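Local coordinates for protein transcriptional regulator, MarR family (Silicibacter pomeroyi DSS-3, PDB 3CDH) that probably acts as a DNA-binding transcription factor of the MarR family, a winged helix-turn-helix regulator that is dimeric in the crystal, at residues 29-34 / 119-124; 37-42 / 108-113; 46-51 / 76-81; 50-55 / 61-66; 124-129 / 136-141. All blocks are in the same frame, centred on the assembly; numbering follows the deposited sequence.

Interaction 1. Residues 29-34 / 119-124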
# COMPACT_ATOMS: atom_id res chain seq x y z
N SER B 29 8.11 2.94 -3.45
CA SER B 29 8.33 1.64 -4.09
C SER B 29 8.52 1.72 -5.60
O SER B 29 9.11 0.83 -6.22
CB SER B 29 7.14 0.72 -3.82
OG SER B 29 7.27 0.06 -2.59
N ALA B 30 7.99 2.78 -6.19
CA ALA B 30 7.91 2.88 -7.66
C ALA B 30 9.24 2.55 -8.35
O ALA B 30 9.28 1.70 -9.26
CB ALA B 30 7.35 4.24 -8.11
N GLN B 31 10.32 3.18 -7.90
CA GLN B 31 11.58 2.99 -8.61
C GLN B 31 12.08 1.56 -8.51
O GLN B 31 12.47 0.95 -9.50
CB GLN B 31 12.63 3.98 -8.14
CG GLN B 31 13.69 4.36 -9.18
CD GLN B 31 14.91 5.06 -8.53
OE1 GLN B 31 14.92 6.30 -8.38
NE2 GLN B 31 15.92 4.26 -8.09
N PHE B 32 12.03 0.98 -7.33
CA PHE B 32 12.45 -0.39 -7.20
C PHE B 32 11.55 -1.35 -7.96
O PHE B 32 12.04 -2.33 -8.54
CB PHE B 32 12.56 -0.81 -5.74
CG PHE B 32 13.33 -2.07 -5.57
CD1 PHE B 32 14.68 -2.11 -5.94
CD2 PHE B 32 12.72 -3.23 -5.12
CE1 PHE B 32 15.41 -3.27 -5.85
CE2 PHE B 32 13.45 -4.42 -5.01
CZ PHE B 32 14.80 -4.44 -5.37
N HIS B 33 10.25 -1.09 -7.94
CA HIS B 33 9.35 -1.93 -8.71
C HIS B 33 9.68 -1.85 -10.20
O HIS B 33 9.67 -2.87 -10.88
CB HIS B 33 7.88 -1.66 -8.38
CG HIS B 33 7.47 -2.07 -7.00
ND1 HIS B 33 6.22 -1.78 -6.48
CD2 HIS B 33 8.14 -2.73 -6.01
CE1 HIS B 33 6.14 -2.25 -5.24
NE2 HIS B 33 7.29 -2.82 -4.93
N ASP B 34 10.04 -0.67 -10.70
CA ASP B 34 10.56 -0.52 -12.08
C ASP B 34 11.68 -1.53 -12.38
O ASP B 34 11.74 -2.14 -13.47
CB ASP B 34 11.08 0.90 -12.35
CG ASP B 34 9.98 1.97 -12.31
OD1 ASP B 34 8.80 1.66 -12.57
OD2 ASP B 34 10.32 3.15 -12.02
N ARG B 119 18.58 -2.82 -0.98
CA ARG B 119 19.27 -2.11 0.09
C ARG B 119 19.89 -0.81 -0.40
O ARG B 119 19.79 0.22 0.26
CB ARG B 119 20.36 -2.97 0.72
CG ARG B 119 19.89 -4.05 1.67
CD ARG B 119 21.11 -4.73 2.28
NE ARG B 119 20.85 -6.06 2.85
CZ ARG B 119 20.37 -6.28 4.08
NH1 ARG B 119 20.06 -5.24 4.89
NH2 ARG B 119 20.18 -7.54 4.50
N ALA B 120 20.54 -0.86 -1.56
CA ALA B 120 21.21 0.32 -2.12
C ALA B 120 20.21 1.42 -2.47
O ALA B 120 20.46 2.59 -2.18
CB ALA B 120 22.06 -0.07 -3.33
N HIS B 121 19.09 1.02 -3.07
CA HIS B 121 17.99 1.92 -3.39
C HIS B 121 17.40 2.56 -2.11
O HIS B 121 17.05 3.75 -2.11
CB HIS B 121 16.90 1.15 -4.17
CG HIS B 121 17.21 0.92 -5.63
ND1 HIS B 121 18.35 0.28 -6.06
CD2 HIS B 121 16.48 1.18 -6.74
CE1 HIS B 121 18.33 0.18 -7.38
NE2 HIS B 121 17.20 0.72 -7.82
N GLU B 122 17.30 1.77 -1.04
CA GLU B 122 16.83 2.22 0.26
C GLU B 122 17.80 3.23 0.85
O GLU B 122 17.39 4.23 1.43
CB GLU B 122 16.65 1.05 1.22
CG GLU B 122 16.28 1.48 2.64
CD GLU B 122 16.17 0.34 3.62
OE1 GLU B 122 17.04 -0.55 3.65
OE2 GLU B 122 15.20 0.32 4.38
N THR B 123 19.10 2.97 0.69
CA THR B 123 20.10 3.87 1.25
C THR B 123 20.09 5.17 0.49
O THR B 123 20.22 6.24 1.10
CB THR B 123 21.52 3.26 1.27
OG1 THR B 123 21.45 1.90 1.71
CG2 THR B 123 22.42 4.04 2.22
N ARG B 124 19.91 5.09 -0.82
CA ARG B 124 19.80 6.29 -1.63
C ARG B 124 18.71 7.17 -1.00
O ARG B 124 18.93 8.34 -0.68
CB ARG B 124 19.41 5.93 -3.06
CG ARG B 124 19.98 6.85 -4.16
CD ARG B 124 21.02 6.14 -5.10
NE ARG B 124 20.65 4.78 -5.55
CZ ARG B 124 19.55 4.43 -6.26
NH1 ARG B 124 19.36 3.15 -6.59
NH2 ARG B 124 18.63 5.34 -6.61

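Interaction 2. Residues 37-42 / 108-113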
# COMPACT_ATOMS: atom_id res chain seq x y z
N ARG B 37 10.44 -5.20 -12.50
CA ARG B 37 9.71 -5.35 -13.75
C ARG B 37 10.72 -5.62 -14.88
O ARG B 37 10.56 -6.58 -15.64
CB ARG B 37 8.88 -4.09 -14.03
CG ARG B 37 7.62 -4.28 -14.89
CD ARG B 37 6.51 -3.21 -14.63
NE ARG B 37 6.06 -3.25 -13.24
CZ ARG B 37 6.23 -2.25 -12.36
NH1 ARG B 37 6.81 -1.12 -12.75
NH2 ARG B 37 5.80 -2.39 -11.10
N ALA B 38 11.77 -4.81 -14.94
CA ALA B 38 12.83 -4.96 -15.94
C ALA B 38 13.53 -6.32 -15.88
O ALA B 38 13.95 -6.85 -16.92
CB ALA B 38 13.84 -3.86 -15.81
N GLN B 39 13.64 -6.86 -14.66
CA GLN B 39 14.20 -8.18 -14.38
C GLN B 39 13.26 -9.31 -14.78
O GLN B 39 13.56 -10.48 -14.54
CB GLN B 39 14.49 -8.32 -12.88
CG GLN B 39 15.73 -7.63 -12.35
CD GLN B 39 16.95 -8.55 -12.38
OE1 GLN B 39 16.96 -9.63 -11.75
NE2 GLN B 39 18.00 -8.14 -13.12
N GLY B 40 12.10 -8.98 -15.37
CA GLY B 40 11.06 -9.96 -15.69
C GLY B 40 10.29 -10.58 -14.52
O GLY B 40 9.66 -11.65 -14.67
N LEU B 41 10.34 -9.92 -13.37
CA LEU B 41 9.74 -10.41 -12.14
C LEU B 41 8.50 -9.62 -11.71
O LEU B 41 8.41 -8.40 -11.96
CB LEU B 41 10.75 -10.33 -11.01
CG LEU B 41 11.70 -11.50 -10.90
CD1 LEU B 41 12.64 -11.26 -9.75
CD2 LEU B 41 10.90 -12.76 -10.66
N ARG B 42 7.56 -10.30 -11.05
CA ARG B 42 6.39 -9.63 -10.49
C ARG B 42 6.65 -9.24 -9.03
O ARG B 42 7.44 -9.88 -8.31
CB ARG B 42 5.17 -10.53 -10.59
CG ARG B 42 4.54 -10.58 -11.92
CD ARG B 42 3.58 -11.75 -12.03
NE ARG B 42 4.22 -12.98 -11.53
CZ ARG B 42 3.58 -14.14 -11.30
NH1 ARG B 42 4.28 -15.20 -10.85
NH2 ARG B 42 2.27 -14.25 -11.53
N ARG B 108 18.20 -18.63 -4.24
CA ARG B 108 18.99 -17.92 -3.25
C ARG B 108 19.94 -16.93 -3.92
O ARG B 108 20.17 -15.83 -3.40
CB ARG B 108 19.71 -18.92 -2.36
CG ARG B 108 20.38 -18.35 -1.11
CD ARG B 108 20.70 -19.47 -0.08
NE ARG B 108 19.58 -19.84 0.80
CZ ARG B 108 18.92 -19.00 1.62
NH1 ARG B 108 19.22 -17.69 1.65
NH2 ARG B 108 17.92 -19.44 2.39
N ALA B 109 20.45 -17.28 -5.08
CA ALA B 109 21.36 -16.37 -5.79
C ALA B 109 20.61 -15.11 -6.21
O ALA B 109 21.11 -13.99 -6.06
CB ALA B 109 21.99 -17.04 -7.00
N LEU B 110 19.39 -15.32 -6.73
CA LEU B 110 18.61 -14.26 -7.29
C LEU B 110 18.16 -13.34 -6.17
O LEU B 110 18.34 -12.12 -6.25
CB LEU B 110 17.43 -14.84 -8.02
CG LEU B 110 16.43 -13.85 -8.62
CD1 LEU B 110 17.14 -12.77 -9.47
CD2 LEU B 110 15.33 -14.56 -9.42
N ALA B 111 17.61 -13.93 -5.11
CA ALA B 111 17.22 -13.18 -3.93
C ALA B 111 18.37 -12.35 -3.43
O ALA B 111 18.19 -11.19 -3.06
CB ALA B 111 16.74 -14.10 -2.84
N GLU B 112 19.57 -12.93 -3.44
CA GLU B 112 20.67 -12.18 -2.90
C GLU B 112 20.98 -10.96 -3.72
O GLU B 112 21.17 -9.88 -3.16
CB GLU B 112 21.88 -13.05 -2.70
CG GLU B 112 22.04 -13.44 -1.25
CD GLU B 112 22.67 -14.82 -1.08
OE1 GLU B 112 23.59 -15.21 -1.87
OE2 GLU B 112 22.25 -15.52 -0.13
N SER B 113 20.98 -11.09 -5.03
CA SER B 113 21.32 -9.93 -5.81
C SER B 113 20.20 -8.89 -5.79
O SER B 113 20.48 -7.68 -5.76
CB SER B 113 21.80 -10.30 -7.20
OG SER B 113 20.72 -10.37 -8.08
O HOH W 1 19.12 -9.15 -9.89

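Interaction 3. Residues 46-51 / 76-81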
# COMPACT_ATOMS: atom_id res chain seq x y z
N TRP B 46 9.10 -11.00 -6.01
CA TRP B 46 10.22 -10.42 -5.30
C TRP B 46 10.02 -10.47 -3.78
O TRP B 46 10.98 -10.72 -3.02
CB TRP B 46 10.50 -9.01 -5.82
CG TRP B 46 10.74 -8.00 -4.79
CD1 TRP B 46 9.87 -7.03 -4.39
CD2 TRP B 46 11.92 -7.83 -4.00
NE1 TRP B 46 10.44 -6.25 -3.42
CE2 TRP B 46 11.70 -6.71 -3.16
CE3 TRP B 46 13.15 -8.49 -3.93
CZ2 TRP B 46 12.64 -6.26 -2.24
CZ3 TRP B 46 14.10 -8.04 -3.01
CH2 TRP B 46 13.84 -6.93 -2.17
N ARG B 47 8.79 -10.26 -3.33
CA ARG B 47 8.54 -10.25 -1.91
C ARG B 47 8.80 -11.63 -1.34
O ARG B 47 9.40 -11.75 -0.26
CB ARG B 47 7.12 -9.80 -1.61
CG ARG B 47 6.94 -8.34 -1.92
CD ARG B 47 5.54 -7.88 -1.68
NE ARG B 47 5.44 -6.43 -1.80
CZ ARG B 47 4.29 -5.75 -1.70
NH1 ARG B 47 3.14 -6.39 -1.46
NH2 ARG B 47 4.30 -4.42 -1.83
N VAL B 48 8.38 -12.67 -2.05
CA VAL B 48 8.67 -14.02 -1.59
C VAL B 48 10.18 -14.18 -1.45
O VAL B 48 10.65 -14.68 -0.40
CB VAL B 48 8.12 -15.09 -2.49
CG1 VAL B 48 8.89 -16.41 -2.28
CG2 VAL B 48 6.65 -15.26 -2.23
N LEU B 49 10.93 -13.75 -2.47
CA LEU B 49 12.39 -13.79 -2.40
C LEU B 49 12.93 -12.96 -1.26
O LEU B 49 13.82 -13.42 -0.51
CB LEU B 49 13.02 -13.35 -3.71
CG LEU B 49 12.73 -14.23 -4.93
CD1 LEU B 49 13.29 -13.53 -6.12
CD2 LEU B 49 13.32 -15.63 -4.80
N ALA B 50 12.41 -11.76 -1.09
CA ALA B 50 12.84 -10.93 0.02
C ALA B 50 12.60 -11.64 1.38
O ALA B 50 13.49 -11.64 2.25
CB ALA B 50 12.19 -9.58 -0.04
N CYS B 51 11.45 -12.29 1.53
CA CYS B 51 11.18 -13.01 2.80
C CYS B 51 12.04 -14.21 3.03
O CYS B 51 12.24 -14.59 4.16
CB CYS B 51 9.75 -13.51 2.88
SG CYS B 51 8.59 -12.23 2.86
N ARG B 76 -0.69 -19.68 -5.49
CA ARG B 76 -0.57 -19.71 -6.94
C ARG B 76 0.79 -19.19 -7.32
O ARG B 76 1.51 -19.81 -8.13
CB ARG B 76 -1.69 -18.95 -7.63
CG ARG B 76 -2.92 -19.86 -7.88
CD ARG B 76 -4.13 -19.17 -8.57
NE ARG B 76 -4.49 -17.87 -7.97
CZ ARG B 76 -5.52 -17.64 -7.13
NH1 ARG B 76 -6.31 -18.64 -6.73
NH2 ARG B 76 -5.75 -16.41 -6.67
N ILE B 77 1.18 -18.09 -6.67
CA ILE B 77 2.48 -17.52 -6.93
C ILE B 77 3.62 -18.43 -6.53
O ILE B 77 4.53 -18.66 -7.34
CB ILE B 77 2.65 -16.13 -6.36
CG1 ILE B 77 2.07 -15.17 -7.38
CG2 ILE B 77 4.12 -15.78 -6.23
CD1 ILE B 77 1.44 -14.04 -6.77
N VAL B 78 3.57 -18.97 -5.32
CA VAL B 78 4.63 -19.83 -4.89
C VAL B 78 4.69 -21.02 -5.83
O VAL B 78 5.78 -21.40 -6.23
CB VAL B 78 4.48 -20.27 -3.44
CG1 VAL B 78 5.39 -21.44 -3.14
CG2 VAL B 78 4.77 -19.07 -2.50
N ASP B 79 3.55 -21.60 -6.21
CA ASP B 79 3.61 -22.72 -7.16
C ASP B 79 4.35 -22.39 -8.44
O ASP B 79 5.06 -23.24 -9.00
CB ASP B 79 2.23 -23.19 -7.56
CG ASP B 79 1.48 -23.84 -6.44
OD1 ASP B 79 2.10 -24.32 -5.45
OD2 ASP B 79 0.24 -23.86 -6.55
N GLN B 80 4.16 -21.17 -8.92
CA GLN B 80 4.78 -20.78 -10.19
C GLN B 80 6.29 -20.70 -10.03
O GLN B 80 7.02 -21.14 -10.90
CB GLN B 80 4.23 -19.44 -10.68
CG GLN B 80 2.82 -19.53 -11.09
CD GLN B 80 2.26 -18.17 -11.46
OE1 GLN B 80 2.51 -17.16 -10.78
NE2 GLN B 80 1.52 -18.13 -12.57
N MSE B 81 6.73 -20.14 -8.90
CA MSE B 81 8.12 -20.06 -8.59
C MSE B 81 8.73 -21.45 -8.41
O MSE B 81 9.86 -21.72 -8.80
CB MSE B 81 8.32 -19.21 -7.35
CG MSE B 81 7.92 -17.79 -7.57
SE MSE B 81 8.04 -16.73 -5.93
CE MSE B 81 9.94 -16.43 -5.84

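Interaction 4. Residues 50-55 / 61-66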
# COMPACT_ATOMS: atom_id res chain seq x y z
N ALA B 50 12.41 -11.76 -1.09
CA ALA B 50 12.84 -10.93 0.02
C ALA B 50 12.60 -11.64 1.38
O ALA B 50 13.49 -11.64 2.25
CB ALA B 50 12.19 -9.58 -0.04
N CYS B 51 11.45 -12.29 1.53
CA CYS B 51 11.18 -13.01 2.80
C CYS B 51 12.04 -14.21 3.03
O CYS B 51 12.24 -14.59 4.16
CB CYS B 51 9.75 -13.51 2.88
SG CYS B 51 8.59 -12.23 2.86
N LEU B 52 12.50 -14.85 1.96
CA LEU B 52 13.21 -16.12 2.13
C LEU B 52 14.71 -15.98 2.17
O LEU B 52 15.40 -16.94 2.46
CB LEU B 52 12.78 -17.16 1.09
CG LEU B 52 11.34 -17.66 1.16
CD1 LEU B 52 11.14 -18.59 0.02
CD2 LEU B 52 11.04 -18.37 2.44
N VAL B 53 15.23 -14.79 1.88
CA VAL B 53 16.67 -14.59 1.86
C VAL B 53 17.33 -14.89 3.21
O VAL B 53 18.30 -15.64 3.23
CB VAL B 53 17.04 -13.21 1.29
CG1 VAL B 53 16.95 -12.13 2.34
CG2 VAL B 53 18.42 -13.25 0.67
N ASP B 54 16.82 -14.37 4.33
CA ASP B 54 17.39 -14.71 5.65
C ASP B 54 16.92 -16.05 6.15
O ASP B 54 17.73 -16.84 6.58
CB ASP B 54 17.05 -13.74 6.77
CG ASP B 54 17.01 -12.34 6.33
OD1 ASP B 54 18.03 -11.62 6.48
OD2 ASP B 54 15.93 -11.97 5.84
N ASN B 55 15.62 -16.28 6.13
CA ASN B 55 15.04 -17.47 6.71
C ASN B 55 15.35 -18.73 5.90
O ASN B 55 15.57 -18.67 4.70
CB ASN B 55 13.55 -17.25 6.85
CG ASN B 55 13.20 -15.85 7.40
OD1 ASN B 55 13.37 -14.83 6.72
ND2 ASN B 55 12.72 -15.81 8.65
N THR B 61 1.60 -19.60 4.80
CA THR B 61 0.70 -18.68 5.48
C THR B 61 1.44 -17.45 6.01
O THR B 61 0.90 -16.33 5.96
CB THR B 61 -0.13 -19.40 6.56
OG1 THR B 61 0.75 -19.94 7.54
CG2 THR B 61 -0.95 -20.57 5.96
N ARG B 62 2.66 -17.64 6.52
CA ARG B 62 3.46 -16.49 6.97
C ARG B 62 3.96 -15.68 5.77
O ARG B 62 3.98 -14.44 5.80
CB ARG B 62 4.62 -16.92 7.89
CG ARG B 62 5.63 -15.82 8.28
CD ARG B 62 5.20 -14.94 9.49
NE ARG B 62 6.24 -13.97 9.88
CZ ARG B 62 6.02 -12.82 10.54
NH1 ARG B 62 4.79 -12.48 10.92
NH2 ARG B 62 7.04 -12.01 10.81
N LEU B 63 4.36 -16.38 4.71
CA LEU B 63 4.78 -15.70 3.51
C LEU B 63 3.65 -14.80 3.03
O LEU B 63 3.89 -13.65 2.66
CB LEU B 63 5.11 -16.73 2.43
CG LEU B 63 6.34 -16.72 1.56
CD1 LEU B 63 7.54 -16.00 2.14
CD2 LEU B 63 6.63 -18.19 1.40
N ALA B 64 2.41 -15.31 3.06
CA ALA B 64 1.27 -14.51 2.67
C ALA B 64 1.13 -13.24 3.53
O ALA B 64 1.05 -12.13 3.01
CB ALA B 64 0.01 -15.33 2.67
N LYS B 65 1.14 -13.39 4.84
CA LYS B 65 1.05 -12.23 5.70
C LYS B 65 2.19 -11.23 5.48
O LYS B 65 1.94 -10.03 5.43
CB LYS B 65 0.92 -12.64 7.16
CG LYS B 65 -0.39 -13.38 7.42
CD LYS B 65 -0.49 -13.88 8.87
CE LYS B 65 -1.40 -15.14 8.98
NZ LYS B 65 -2.08 -15.29 10.32
N LEU B 66 3.42 -11.70 5.32
CA LEU B 66 4.52 -10.77 5.07
C LEU B 66 4.39 -10.10 3.74
O LEU B 66 4.76 -8.94 3.60
CB LEU B 66 5.89 -11.42 5.19
CG LEU B 66 6.21 -11.84 6.63
CD1 LEU B 66 7.50 -12.62 6.69
CD2 LEU B 66 6.27 -10.63 7.58

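Interaction 5. Residues 124-129 / 136-141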
# COMPACT_ATOMS: atom_id res chain seq x y z
N ARG B 124 19.91 5.09 -0.82
CA ARG B 124 19.80 6.29 -1.63
C ARG B 124 18.71 7.17 -1.00
O ARG B 124 18.93 8.34 -0.68
CB ARG B 124 19.41 5.93 -3.06
CG ARG B 124 19.98 6.85 -4.16
CD ARG B 124 21.02 6.14 -5.10
NE ARG B 124 20.65 4.78 -5.55
CZ ARG B 124 19.55 4.43 -6.26
NH1 ARG B 124 19.36 3.15 -6.59
NH2 ARG B 124 18.63 5.34 -6.61
N LEU B 125 17.55 6.58 -0.79
CA LEU B 125 16.41 7.33 -0.29
C LEU B 125 16.61 7.87 1.15
O LEU B 125 16.31 9.03 1.45
CB LEU B 125 15.15 6.50 -0.43
CG LEU B 125 13.84 7.03 0.11
CD1 LEU B 125 13.52 8.41 -0.44
CD2 LEU B 125 12.76 6.06 -0.26
N LEU B 126 17.12 7.02 2.04
CA LEU B 126 17.33 7.44 3.42
C LEU B 126 18.28 8.61 3.50
O LEU B 126 18.11 9.49 4.34
CB LEU B 126 17.85 6.30 4.28
CG LEU B 126 16.83 5.23 4.63
CD1 LEU B 126 17.50 4.07 5.31
CD2 LEU B 126 15.72 5.80 5.51
N SER B 127 19.29 8.60 2.63
CA SER B 127 20.22 9.72 2.51
C SER B 127 19.42 10.99 2.22
O SER B 127 19.48 11.96 2.97
CB SER B 127 21.25 9.47 1.41
OG SER B 127 22.08 10.61 1.22
N ALA B 128 18.65 10.95 1.14
CA ALA B 128 17.86 12.09 0.71
C ALA B 128 16.98 12.61 1.84
O ALA B 128 16.70 13.81 1.90
CB ALA B 128 17.03 11.73 -0.51
N LEU B 129 16.57 11.73 2.74
CA LEU B 129 15.70 12.09 3.85
C LEU B 129 16.43 12.63 5.08
O LEU B 129 15.84 13.34 5.89
CB LEU B 129 14.88 10.88 4.27
CG LEU B 129 13.80 10.38 3.34
CD1 LEU B 129 13.04 9.36 4.11
CD2 LEU B 129 12.89 11.51 2.88
N ARG B 136 13.78 10.07 10.47
CA ARG B 136 13.51 8.85 11.26
C ARG B 136 12.22 8.11 10.85
O ARG B 136 11.57 7.45 11.68
CB ARG B 136 13.49 9.16 12.77
CG ARG B 136 14.81 9.63 13.35
CD ARG B 136 14.71 9.70 14.88
NE ARG B 136 15.70 10.64 15.45
CZ ARG B 136 16.96 10.32 15.79
NH1 ARG B 136 17.43 9.06 15.64
NH2 ARG B 136 17.78 11.26 16.28
N ILE B 137 11.88 8.20 9.56
CA ILE B 137 10.74 7.49 8.97
C ILE B 137 10.65 6.02 9.43
O ILE B 137 9.58 5.51 9.72
CB ILE B 137 10.74 7.59 7.40
CG1 ILE B 137 9.63 6.75 6.76
CG2 ILE B 137 12.03 7.09 6.80
CD1 ILE B 137 8.26 7.38 6.77
N LYS B 138 11.78 5.35 9.53
CA LYS B 138 11.77 3.95 9.87
C LYS B 138 11.30 3.66 11.29
O LYS B 138 10.51 2.72 11.49
CB LYS B 138 13.14 3.38 9.68
CG LYS B 138 13.45 2.98 8.28
CD LYS B 138 14.50 1.90 8.40
CE LYS B 138 15.10 1.59 7.09
NZ LYS B 138 16.04 0.49 7.31
N GLY B 139 11.75 4.43 12.28
CA GLY B 139 11.30 4.22 13.64
C GLY B 139 9.85 4.60 13.72
O GLY B 139 9.03 3.95 14.38
N VAL B 140 9.51 5.66 13.01
CA VAL B 140 8.17 6.15 13.03
C VAL B 140 7.23 5.02 12.62
O VAL B 140 6.25 4.75 13.33
CB VAL B 140 8.03 7.37 12.10
CG1 VAL B 140 6.56 7.71 11.84
CG2 VAL B 140 8.76 8.56 12.70
N LEU B 141 7.55 4.35 11.51
CA LEU B 141 6.69 3.32 10.94
C LEU B 141 6.67 2.09 11.85
O LEU B 141 5.61 1.49 12.09
CB LEU B 141 7.09 2.98 9.50
CG LEU B 141 7.05 4.10 8.46
CD1 LEU B 141 7.69 3.63 7.17
CD2 LEU B 141 5.63 4.57 8.21

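Interaction 1. Residues 29-34 / 119-124
F32 and H121, the latter in its modelled conformer, form the aromatic part of this contact, a T-shaped pair with ring planes 75° apart and centroids separated by 5.4 Å. The edge of F32 is turned to one face of H121, its CD1 lying 3.8 Å from H121 CD2 and off the centre of the imidazole. F32 reaches there because its CG stands anti to the backbone N (chi1 -164°), while H121 swings its ring beside its own backbone N. H121 ND1 also makes a weak hydrogen bond to S117 O.

The polar part borders the same ring and rests on the same conformer. R124, its chain bent at chi2 and chi3, folds back so that NH1 sits over the centre of the H121 face opposite F32. The amide of Q31 comes to the edge of this guanidinium, and the two flat groups are nearly coplanar. Within helix 105-130, T123 OG1 donates to R119 O at 2.8 Å from above the carbonyl plane, so that this oxygen serves both the hydroxyl and the T123 amide.

Further inward, F32 meets W46 edge to face and packs on Y16 of the second subunit. The local axes lie 10.6 Å apart at 152°, an antiparallel pairing of long helices typical of the helical framework on which MarR proteins dimerise.

Interaction 2. Residues 37-42 / 108-113
A Schellman motif closes helix 17-38 and brings Q39 and L41, the residues flanking its glycine, against L110 of the long helix 105-130. G40 takes a positive phi (70°), and its N bonds back to R37 O at 2.9 Å; the chain thereby turns out of the helix and, at the N-cap position R42, enters helix 43-54. The turn thus illustrates how a helix end can lay two side chains against a neighbouring helix.

L110 carries the contact with both methyls. Its CG lies anti to the backbone N (chi1 176°), which sends the fork across the gap: CD2 faces L41 CD1 at 4.3 Å, and CD1 lies 3.9 Å from OE1 of Q39 in its modelled conformer, Q39 and L110 sliding past each other in opposite directions. L114, one turn further along helix 105-130, also touches Q39 and L41, while L49 of helix 43-54 backs L110. The apolar patch therefore continues inward from what is otherwise a surface contact.

Toward solvent a water links the segments in the same conformer of Q39. It donates a weak hydrogen bond to Q39 OE1 and is hydrogen-bonded to S113 OG at 2.7 Å.

Interaction 3. Residues 46-51 / 76-81
V48 and selenomethionine M81 meet tip to tip at the tight part of this contact, where helix 43-54 crosses helix 71-84 at a local angle of 78°. The bend of M81 at chi3 (78°) after an extended start turns its methyl CE into the notch between two neighbouring residues of the other helix. There CE lies 3.7 Å from V48 CG1 and 3.6 Å from L49 CD2, while SE rests 3.8 Å from V48 CB. V48 presents CG1 because that branch stands anti to the backbone N (chi1 158°); L49 adds CG and CD2 from the flank.

Packing is looser where the other valine branch points: V48 CG2 approaches V78 CG2 only to 4.3 Å, although these two residues have the closest CA atoms, 7.8 Å apart. Farther out the surface of helix 71-84 turns polar, with D79 forming a salt bridge to R89 and Q80 accepting a hydrogen bond from R42. Inward, by contrast, L49 packs on A111 and L114 of helix 105-130, and V48 on L63.

This packing of helix 43-54 on helix 71-84 belongs to the core of the winged helix-turn-helix domain, where helix 71-84 corresponds to the recognition helix of MarR relatives.

Interaction 4. Residues 50-55 / 61-66
The local axes of the two segments approach to 10.9 Å at 125°, and C51 and L63 bring their CA atoms nearest, at 7.0 Å. The side chain of C51 points into helix 60-67 and is met by two leucines from successive turns. L63 reaches it with a single methyl, CD1, placed 3.4 Å from C51 CB and 4.0 Å from C51 SG. L66 comes with the root of its chain: its CB is 3.7 Å from C51 SG, and its CD1 also borders the sulfur. The thiol takes this place between them because SG lies beside the backbone N, anti to the carbonyl carbon (chi1 -63°).

L52 completes the grip from the next position, its CD2 touching the same L63 methyl at 4.2 Å. That methyl is thus shared by two consecutive residues of helix 43-54. M58 of strand 58-59 packs on C51, L52, L63 and L66, and V101 of strand 100-103 on L52 and L63. All this lies within the winged helix-turn-helix domain, helix 60-67 being, as in MarR relatives, the helix before the recognition helix.

At the margin, L66 packs on Y19 of the second subunit and its carbonyl binds a glycerol, probably from the crystallisation liquor. Across the two segments the chemistry is apolar, and toward helix 60-67 the sulfur makes van der Waals contacts; fit between methyls and thiol, rather than directional bonding, joins the helices here.

Interaction 5. Residues 124-129 / 136-141
The local axes of helix 124-129 and the start of helix 137-141 stand almost perpendicular, at 100°, and 12.7 Å apart; the nearest CA atoms, those of L129 and R136, are separated by 8.4 Å. R136 is the N-cap of the second helix, and the amide N of V140 bonds to R136 O at 3.0 Å.

Across this wide gap the side chains must reach, and two leucines one turn apart do so. L129 CD1 lies 3.7 Å from I137 CG2, and L126 CD2 touches the same methyl more loosely, at 4.1 Å. I137 can offer CG2 to both because that branch occupies the crowded position between backbone N and carbonyl carbon, whereas CG1, anti to the N (chi1 175°), leads the rest of the chain away. I137 also packs on V140 of the second subunit.

The other methyl of L126, CD1, meets K138 CE at 3.9 Å, the two side chains crossing at about a right angle. K138 is extended, so its aliphatic part passes the leucine while NZ goes on to a salt bridge with E122 and a hydrogen bond to the carbonyl of G15 of the second subunit. The ammonium group is thereby gripped within and between chains.

With L125 resting on L17, L129 on V147 and L141 on L21 of that partner, this nearly perpendicular helix packing belongs to the dimerisation region characteristic of MarR proteins, built from N- and C-terminal helices.

Followed from the N terminus, helix 17-38 enters the first and widest loop, closed when interaction 1 joins it to helix 105-130. Interaction 2, between the adjoining end of helix 17-38 and an earlier part of helix 105-130, closes a loop nested within it. Inside both lie interactions 3 and 4, which start from helix 43-54 and share A50 and C51; V48 against L63 connects them. R108 on V53 O and R42 on Q80 tie interaction 2 to this winged-helix core. Interaction 5 follows in series, sharing R124 with interaction 1 and linked to it by the E122-K138 salt bridge. Helix 105-130 thus spans from winged-helix core to dimer region.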